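Local coordinates for Ets DNA-binding protein pokkuri (Drosophila melanogaster, PDB 1SV0) that represses transcription as an ETS-family DNA-binding factor, restraining photoreceptor development against the Ras signal, and here contributes its SAM (Pointed) domain, at residues 5-8 against 12-15; 37-42 against 55-60; 45-50 against 67-72. The protein carries 1 engineered substitution. All coordinates share one frame; numbering follows the deposited sequence.

Contact 1. Residues 5-8 against 12-15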
loop_
_atom_site.group_PDB
_atom_site.type_symbol
_atom_site.label_atom_id
_atom_site.label_comp_id
_atom_site.label_asym_id
_atom_site.label_seq_id
_atom_site.Cartn_x
_atom_site.Cartn_y
_atom_site.Cartn_z
ATOM N N SER A 5 -16.262 -8.397 -12.797
ATOM C CA SER A 5 -16.800 -7.629 -13.910
ATOM C C SER A 5 -15.682 -6.972 -14.716
ATOM O O SER A 5 -15.811 -6.783 -15.925
ATOM C CB SER A 5 -17.750 -6.549 -13.385
ATOM O OG SER A 5 -18.778 -7.119 -12.592
ATOM N N LEU A 6 -14.592 -6.619 -14.041
ATOM C CA LEU A 6 -13.456 -5.978 -14.700
ATOM C C LEU A 6 -12.687 -6.941 -15.590
ATOM O O LEU A 6 -12.383 -8.058 -15.180
ATOM C CB LEU A 6 -12.493 -5.408 -13.656
ATOM C CG LEU A 6 -12.631 -3.944 -13.221
ATOM C CD1 LEU A 6 -14.070 -3.624 -12.867
ATOM C CD2 LEU A 6 -11.709 -3.697 -12.034
ATOM N N PRO A 7 -12.361 -6.524 -16.825
ATOM C CA PRO A 7 -11.611 -7.429 -17.701
ATOM C C PRO A 7 -10.222 -7.681 -17.120
ATOM O O PRO A 7 -9.672 -6.829 -16.414
ATOM C CB PRO A 7 -11.582 -6.683 -19.035
ATOM C CG PRO A 7 -11.707 -5.268 -18.652
ATOM C CD PRO A 7 -12.719 -5.286 -17.535
ATOM N N SER A 8 -9.670 -8.857 -17.409
ATOM C CA SER A 8 -8.364 -9.259 -16.900
ATOM C C SER A 8 -7.223 -8.308 -17.246
ATOM O O SER A 8 -6.368 -8.023 -16.406
ATOM C CB SER A 8 -8.017 -10.660 -17.410
ATOM O OG SER A 8 -7.870 -10.659 -18.817
ATOM N N LEU A 12 -7.408 -2.691 -21.105
ATOM C CA LEU A 12 -8.680 -2.679 -21.819
ATOM C C LEU A 12 -9.809 -2.064 -20.989
ATOM O O LEU A 12 -10.954 -2.013 -21.430
ATOM C CB LEU A 12 -9.062 -4.102 -22.230
ATOM C CG LEU A 12 -8.028 -4.856 -23.074
ATOM C CD1 LEU A 12 -8.567 -6.224 -23.442
ATOM C CD2 LEU A 12 -7.702 -4.063 -24.331
ATOM N N TRP A 13 -9.486 -1.587 -19.793
ATOM C CA TRP A 13 -10.503 -0.998 -18.927
ATOM C C TRP A 13 -11.125 0.279 -19.456
ATOM O O TRP A 13 -10.453 1.110 -20.063
ATOM C CB TRP A 13 -9.932 -0.708 -17.531
ATOM C CG TRP A 13 -9.633 -1.928 -16.730
ATOM C CD1 TRP A 13 -10.038 -3.205 -16.998
ATOM C CD2 TRP A 13 -8.901 -1.988 -15.500
ATOM N NE1 TRP A 13 -9.603 -4.058 -16.011
ATOM C CE2 TRP A 13 -8.905 -3.335 -15.078
ATOM C CE3 TRP A 13 -8.243 -1.033 -14.712
ATOM C CZ2 TRP A 13 -8.279 -3.753 -13.899
ATOM C CZ3 TRP A 13 -7.615 -1.453 -13.535
ATOM C CH2 TRP A 13 -7.641 -2.800 -13.144
ATOM N N SER A 14 -12.422 0.428 -19.214
ATOM C CA SER A 14 -13.149 1.630 -19.608
ATOM C C SER A 14 -12.854 2.639 -18.496
ATOM O O SER A 14 -12.177 2.299 -17.523
ATOM C CB SER A 14 -14.651 1.341 -19.645
ATOM O OG SER A 14 -15.127 1.009 -18.345
ATOM N N ARG A 15 -13.353 3.867 -18.625
ATOM C CA ARG A 15 -13.129 4.862 -17.579
ATOM C C ARG A 15 -13.797 4.408 -16.281
ATOM O O ARG A 15 -13.224 4.547 -15.195
ATOM C CB ARG A 15 -13.696 6.230 -17.975
ATOM C CG ARG A 15 -12.818 7.025 -18.928
ATOM C CD ARG A 15 -13.330 8.453 -19.080
ATOM N NE ARG A 15 -12.377 9.310 -19.785
ATOM C CZ ARG A 15 -12.515 10.627 -19.923
ATOM N NH1 ARG A 15 -13.571 11.246 -19.408
ATOM N NH2 ARG A 15 -11.590 11.329 -20.569
#

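Contact 2. Residues 37-42 against 55-60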
loop_
_atom_site.group_PDB
_atom_site.type_symbol
_atom_site.label_atom_id
_atom_site.label_comp_id
_atom_site.label_asym_id
_atom_site.label_seq_id
_atom_site.Cartn_x
_atom_site.Cartn_y
_atom_site.Cartn_z
ATOM N N ASP A 37 -11.012 13.105 -9.574
ATOM C CA ASP A 37 -10.942 14.027 -10.706
ATOM C C ASP A 37 -9.609 13.817 -11.420
ATOM O O ASP A 37 -9.491 14.071 -12.618
ATOM C CB ASP A 37 -11.036 15.487 -10.248
ATOM C CG ASP A 37 -12.429 15.872 -9.798
ATOM O OD1 ASP A 37 -13.385 15.568 -10.536
ATOM O OD2 ASP A 37 -12.570 16.487 -8.718
ATOM N N LEU A 38 -8.610 13.347 -10.675
ATOM C CA LEU A 38 -7.278 13.111 -11.227
ATOM C C LEU A 38 -7.168 11.782 -11.981
ATOM O O LEU A 38 -6.153 11.514 -12.626
ATOM C CB LEU A 38 -6.234 13.136 -10.103
ATOM C CG LEU A 38 -6.241 14.350 -9.170
ATOM C CD1 LEU A 38 -5.208 14.172 -8.064
ATOM C CD2 LEU A 38 -5.955 15.610 -9.975
ATOM N N PHE A 39 -8.209 10.956 -11.907
ATOM C CA PHE A 39 -8.185 9.662 -12.579
ATOM C C PHE A 39 -9.303 9.427 -13.595
ATOM O O PHE A 39 -9.762 8.293 -13.768
ATOM C CB PHE A 39 -8.204 8.527 -11.545
ATOM C CG PHE A 39 -6.970 8.465 -10.680
ATOM C CD1 PHE A 39 -6.920 9.142 -9.466
ATOM C CD2 PHE A 39 -5.852 7.745 -11.095
ATOM C CE1 PHE A 39 -5.767 9.104 -8.666
ATOM C CE2 PHE A 39 -4.697 7.700 -10.309
ATOM C CZ PHE A 39 -4.657 8.383 -9.087
ATOM N N GLN A 40 -9.748 10.483 -14.267
ATOM C CA GLN A 40 -10.797 10.331 -15.267
ATOM C C GLN A 40 -10.130 9.936 -16.576
ATOM O O GLN A 40 -9.889 10.779 -17.439
ATOM C CB GLN A 40 -11.568 11.641 -15.441
ATOM C CG GLN A 40 -12.310 12.084 -14.190
ATOM C CD GLN A 40 -13.288 11.038 -13.694
ATOM O OE1 GLN A 40 -14.115 10.530 -14.456
ATOM N NE2 GLN A 40 -13.209 10.717 -12.408
ATOM N N MET A 41 -9.838 8.647 -16.717
ATOM C CA MET A 41 -9.172 8.137 -17.907
ATOM C C MET A 41 -9.445 6.644 -18.068
ATOM O O MET A 41 -9.815 5.967 -17.109
ATOM C CB MET A 41 -7.665 8.363 -17.783
ATOM C CG MET A 41 -7.049 7.628 -16.595
ATOM S SD MET A 41 -5.306 7.963 -16.327
ATOM C CE MET A 41 -5.391 9.605 -15.674
ATOM N N ASN A 42 -9.254 6.125 -19.279
ATOM C CA ASN A 42 -9.476 4.710 -19.522
ATOM C C ASN A 42 -8.271 3.877 -19.074
ATOM O O ASN A 42 -7.242 4.417 -18.662
ATOM C CB ASN A 42 -9.760 4.460 -21.004
ATOM C CG ASN A 42 -8.646 4.960 -21.906
ATOM O OD1 ASN A 42 -7.477 4.971 -21.521
ATOM N ND2 ASN A 42 -9.006 5.363 -23.124
ATOM N N GLY A 55 2.384 8.909 -7.928
ATOM C CA GLY A 55 2.812 9.559 -6.704
ATOM C C GLY A 55 2.189 10.928 -6.539
ATOM O O GLY A 55 1.765 11.295 -5.446
ATOM N N HIS A 56 2.125 11.684 -7.631
ATOM C CA HIS A 56 1.547 13.021 -7.593
ATOM C C HIS A 56 0.038 12.991 -7.349
ATOM O O HIS A 56 -0.489 13.831 -6.620
ATOM C CB HIS A 56 1.840 13.764 -8.898
ATOM C CG HIS A 56 3.298 13.969 -9.166
ATOM N ND1 HIS A 56 4.190 14.354 -8.186
ATOM C CD2 HIS A 56 4.017 13.878 -10.312
ATOM C CE1 HIS A 56 5.392 14.491 -8.718
ATOM N NE2 HIS A 56 5.314 14.208 -10.006
ATOM N N ARG A 57 -0.647 12.026 -7.959
ATOM C CA ARG A 57 -2.100 11.881 -7.816
ATOM C C ARG A 57 -2.540 11.214 -6.514
ATOM O O ARG A 57 -3.691 11.351 -6.101
ATOM C CB ARG A 57 -2.677 11.081 -8.989
ATOM C CG ARG A 57 -2.981 11.890 -10.230
ATOM C CD ARG A 57 -2.224 11.362 -11.423
ATOM N NE ARG A 57 -2.793 11.830 -12.680
ATOM C CZ ARG A 57 -2.113 11.906 -13.817
ATOM N NH1 ARG A 57 -0.834 11.550 -13.848
ATOM N NH2 ARG A 57 -2.708 12.332 -14.925
ATOM N N CYS A 58 -1.634 10.473 -5.888
ATOM C CA CYS A 58 -1.932 9.792 -4.634
ATOM C C CYS A 58 -0.684 9.810 -3.770
ATOM O O CYS A 58 0.042 8.820 -3.691
ATOM C CB CYS A 58 -2.359 8.343 -4.887
ATOM S SG CYS A 58 -2.747 7.415 -3.376
ATOM N N PRO A 59 -0.413 10.948 -3.116
ATOM C CA PRO A 59 0.766 11.068 -2.261
ATOM C C PRO A 59 0.675 10.103 -1.085
ATOM O O PRO A 59 -0.355 10.019 -0.417
ATOM C CB PRO A 59 0.720 12.529 -1.826
ATOM C CG PRO A 59 -0.747 12.780 -1.721
ATOM C CD PRO A 59 -1.275 12.136 -2.988
ATOM N N GLY A 60 1.753 9.368 -0.842
ATOM C CA GLY A 60 1.749 8.427 0.258
ATOM C C GLY A 60 1.513 6.986 -0.156
ATOM O O GLY A 60 2.015 6.078 0.500
#

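Contact 3. Residues 45-50 against 67-72. Engineered in segment 45-50: R45 (natural residue Ala).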
loop_
_atom_site.group_PDB
_atom_site.type_symbol
_atom_site.label_atom_id
_atom_site.label_comp_id
_atom_site.label_asym_id
_atom_site.label_seq_id
_atom_site.Cartn_x
_atom_site.Cartn_y
_atom_site.Cartn_z
ATOM N N ARG A 45 -4.622 4.569 -20.688
ATOM C CA ARG A 45 -3.832 5.662 -20.140
ATOM C C ARG A 45 -3.429 5.419 -18.686
ATOM O O ARG A 45 -2.318 5.771 -18.281
ATOM C CB ARG A 45 -4.599 6.985 -20.254
ATOM C CG ARG A 45 -3.753 8.201 -19.950
ATOM C CD ARG A 45 -4.609 9.448 -19.770
ATOM N NE ARG A 45 -3.849 10.521 -19.134
ATOM C CZ ARG A 45 -4.395 11.584 -18.553
ATOM N NH1 ARG A 45 -5.716 11.724 -18.524
ATOM N NH2 ARG A 45 -3.621 12.503 -17.992
ATOM N N LEU A 46 -4.320 4.822 -17.896
ATOM C CA LEU A 46 -3.988 4.549 -16.499
ATOM C C LEU A 46 -2.702 3.735 -16.473
ATOM O O LEU A 46 -1.787 4.016 -15.700
ATOM C CB LEU A 46 -5.092 3.738 -15.803
ATOM C CG LEU A 46 -4.838 3.437 -14.311
ATOM C CD1 LEU A 46 -4.981 4.721 -13.508
ATOM C CD2 LEU A 46 -5.815 2.390 -13.797
ATOM N N CYS A 47 -2.633 2.734 -17.344
ATOM C CA CYS A 47 -1.475 1.855 -17.399
ATOM C C CYS A 47 -0.195 2.507 -17.911
ATOM O O CYS A 47 0.870 1.910 -17.832
ATOM C CB CYS A 47 -1.804 0.614 -18.235
ATOM S SG CYS A 47 -3.031 -0.463 -17.464
ATOM N N LEU A 48 -0.303 3.726 -18.430
ATOM C CA LEU A 48 0.866 4.434 -18.938
ATOM C C LEU A 48 1.427 5.407 -17.911
ATOM O O LEU A 48 2.510 5.958 -18.101
ATOM C CB LEU A 48 0.527 5.171 -20.243
ATOM C CG LEU A 48 0.726 4.349 -21.526
ATOM C CD1 LEU A 48 0.040 3.011 -21.386
ATOM C CD2 LEU A 48 0.187 5.106 -22.736
ATOM N N LEU A 49 0.696 5.618 -16.819
ATOM C CA LEU A 49 1.170 6.524 -15.778
ATOM C C LEU A 49 2.437 5.962 -15.154
ATOM O O LEU A 49 2.504 4.778 -14.832
ATOM C CB LEU A 49 0.113 6.711 -14.684
ATOM C CG LEU A 49 -1.161 7.471 -15.059
ATOM C CD1 LEU A 49 -2.024 7.652 -13.814
ATOM C CD2 LEU A 49 -0.797 8.827 -15.660
ATOM N N THR A 50 3.441 6.818 -15.001
ATOM C CA THR A 50 4.708 6.427 -14.402
ATOM C C THR A 50 4.501 6.379 -12.902
ATOM O O THR A 50 3.497 6.880 -12.395
ATOM C CB THR A 50 5.811 7.465 -14.683
ATOM O OG1 THR A 50 5.496 8.687 -14.006
ATOM C CG2 THR A 50 5.918 7.737 -16.175
ATOM N N ASN A 67 2.365 -0.253 -8.600
ATOM C CA ASN A 67 2.867 -1.616 -8.624
ATOM C C ASN A 67 1.755 -2.643 -8.735
ATOM O O ASN A 67 1.888 -3.628 -9.464
ATOM C CB ASN A 67 3.744 -1.882 -7.405
ATOM C CG ASN A 67 5.043 -1.111 -7.469
ATOM O OD1 ASN A 67 5.586 -0.903 -8.553
ATOM N ND2 ASN A 67 5.553 -0.687 -6.317
ATOM N N VAL A 68 0.649 -2.414 -8.037
ATOM C CA VAL A 68 -0.462 -3.351 -8.117
ATOM C C VAL A 68 -0.961 -3.411 -9.556
ATOM O O VAL A 68 -1.177 -4.495 -10.107
ATOM C CB VAL A 68 -1.631 -2.934 -7.213
ATOM C CG1 VAL A 68 -2.850 -3.790 -7.523
ATOM C CG2 VAL A 68 -1.236 -3.101 -5.755
ATOM N N LEU A 69 -1.146 -2.244 -10.161
ATOM C CA LEU A 69 -1.621 -2.183 -11.537
ATOM C C LEU A 69 -0.655 -2.911 -12.469
ATOM O O LEU A 69 -1.075 -3.741 -13.271
ATOM C CB LEU A 69 -1.783 -0.724 -11.973
ATOM C CG LEU A 69 -2.290 -0.458 -13.391
ATOM C CD1 LEU A 69 -3.622 -1.170 -13.588
ATOM C CD2 LEU A 69 -2.441 1.063 -13.619
ATOM N N GLN A 70 0.634 -2.601 -12.365
ATOM C CA GLN A 70 1.643 -3.251 -13.205
ATOM C C GLN A 70 1.544 -4.772 -13.032
ATOM O O GLN A 70 1.638 -5.530 -14.000
ATOM C CB GLN A 70 3.048 -2.789 -12.808
ATOM C CG GLN A 70 3.638 -1.587 -13.562
ATOM C CD GLN A 70 2.642 -0.799 -14.400
ATOM O OE1 GLN A 70 2.507 -1.032 -15.600
ATOM N NE2 GLN A 70 1.946 0.143 -13.768
ATOM N N MET A 71 1.352 -5.217 -11.795
ATOM C CA MET A 71 1.240 -6.648 -11.522
ATOM C C MET A 71 0.025 -7.274 -12.188
ATOM O O MET A 71 0.099 -8.400 -12.678
ATOM C CB MET A 71 1.198 -6.908 -10.020
ATOM C CG MET A 71 2.539 -6.698 -9.351
ATOM S SD MET A 71 3.819 -7.578 -10.271
ATOM C CE MET A 71 3.624 -9.256 -9.602
ATOM N N LEU A 72 -1.090 -6.546 -12.210
ATOM C CA LEU A 72 -2.306 -7.042 -12.841
ATOM C C LEU A 72 -2.072 -7.252 -14.333
ATOM O O LEU A 72 -2.623 -8.178 -14.933
ATOM C CB LEU A 72 -3.462 -6.058 -12.625
ATOM C CG LEU A 72 -4.256 -6.169 -11.310
ATOM C CD1 LEU A 72 -3.326 -6.428 -10.144
ATOM C CD2 LEU A 72 -5.055 -4.896 -11.085
#

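Contact 1. Residues 5-8 against 12-15
P7 and W13 bring together two irregular pieces of chain that lead into helix 15-28, their CA atoms 6.6 Å apart. Neither 5-8 nor 12-15 forms a strand or a regular helix, and the one hydrogen bond between them runs from side chain to backbone. The indole NE1 of W13 donates its N-H to the carbonyl O of P7 at 2.8 Å, with an N-H...O angle of 160°. That oxygen lies close to the indole plane, beyond the pyrrole edge, which helps to hold the ring's rotation. W13 has CG beside its own backbone N (chi1 -70°), which carries the indole back toward the earlier segment. L6 takes one face: its CD2 rests 3.9 Å from W13 CZ2, displaced toward the rim of the benzene ring. A phenylalanine in place of W13 would probably leave the P7 carbonyl without its N-H partner and the aromatic ring freer to turn. Beyond the pair, L6 reaches D17, V20 and F21 of helix 15-28, while the indole meets the F21 ring at roughly 45° and touches L69 and L72 of helix 62-77, so the tryptophan ties the N-terminal arm to both helices.

Contact 2. Residues 37-42 against 55-60
Apolar contact between L38, F39 and the aliphatic part of R57 makes up most of this meeting between the loop leading to helix 43-46 and the end of helix 51-57. L38 CB lies 3.5 Å from R57 CG, and L38 CD1 comes within 3.9 Å of the same R57 CG. F39 also crosses R57 at a slant and sets CZ 3.3 Å from R57 CB. The F39 ring and the guanidinium plane are 41° apart, and it is the arginine's first methylene that the ring touches.

The polar part is slight: R57 NE makes a weak hydrogen bond to L38 O, 3.4 Å long, with the oxygen near the guanidinium plane at its edge. A bend at chi2 (122°) brings NE round to that carbonyl. At the charged end, M41 CE makes a plain van der Waals contact with R57 NH2 at 3.9 Å, the two side chains arriving from opposite directions. R57 NH1 has a long, weak ion pair with D53, while NH2 lies near that of the engineered R45. R57 thus serves here mainly through its methylenes, which pack on leucine and phenylalanine, whereas its charged end has weak partners; the like-charged neighbour comes with the engineered R45 and would probably be absent with the natural alanine.

Contact 3. Residues 45-50 against 67-72
L69 of helix 62-77 reaches between L46 and C47, and these three side chains form the heart of the contact. L69 CD2 comes 3.4 Å from L46 CG, tighter than usual for two carbons, and 3.6 Å from L46 CD2. The other branch, L69 CD1, lies 4.0 Å from C47 SG. Both leucines hold CG opposite the backbone N (chi1 -178° in L46, -179° in L69), which extends each toward the other, and their branches meet at a slant. Q70 folds back at chi2, bringing OE1 to 4.0 Å from C47 O; the two oxygens are not bonded, and the amide NE2 bonds to H66 O in its own helix.

The backbone sets these groups in place. A type I turn from L46 to L49, closed by L49 N on L46 O at 3.2 Å, places C47 beside L69. T50 then caps the following helix, its OG1 bonded to D53 N. Around the leucine pair, F54 of helix 51-57 touches both L46 and L69, L46 touches V18 of helix 15-28, and C47 and L69 touch P10. On helix 62-77 N67 and V68 pack against M56 and L51 of the Mae chain. Short helices packed against a longer C-terminal helix, here joined through L46 and L69, are characteristic of the SAM fold, in this protein in its Pointed-domain form.

In the fold
All three contacts are partly buried. Contact 3 lies nearest the middle of the chain, has no exposed residue among those that touch, and is almost wholly apolar; contacts 1 and 2 sit farther out, on opposite sides of the centre, each with one exposed residue and one hydrogen bond to a backbone carbonyl, firm in contact 1 and weak in contact 2. W13 CZ3 also touches L46, so contact 1 backs onto contact 3. Contacts 2 and 3 interleave along the chain, with F39 meeting L46 and R57 touching L49. Contact 1 also adjoins contact 2, where R15 packs on M41 and N42. Partners on the Mae chain adjoin contacts 2 and 3, through G60 and helix 62-77.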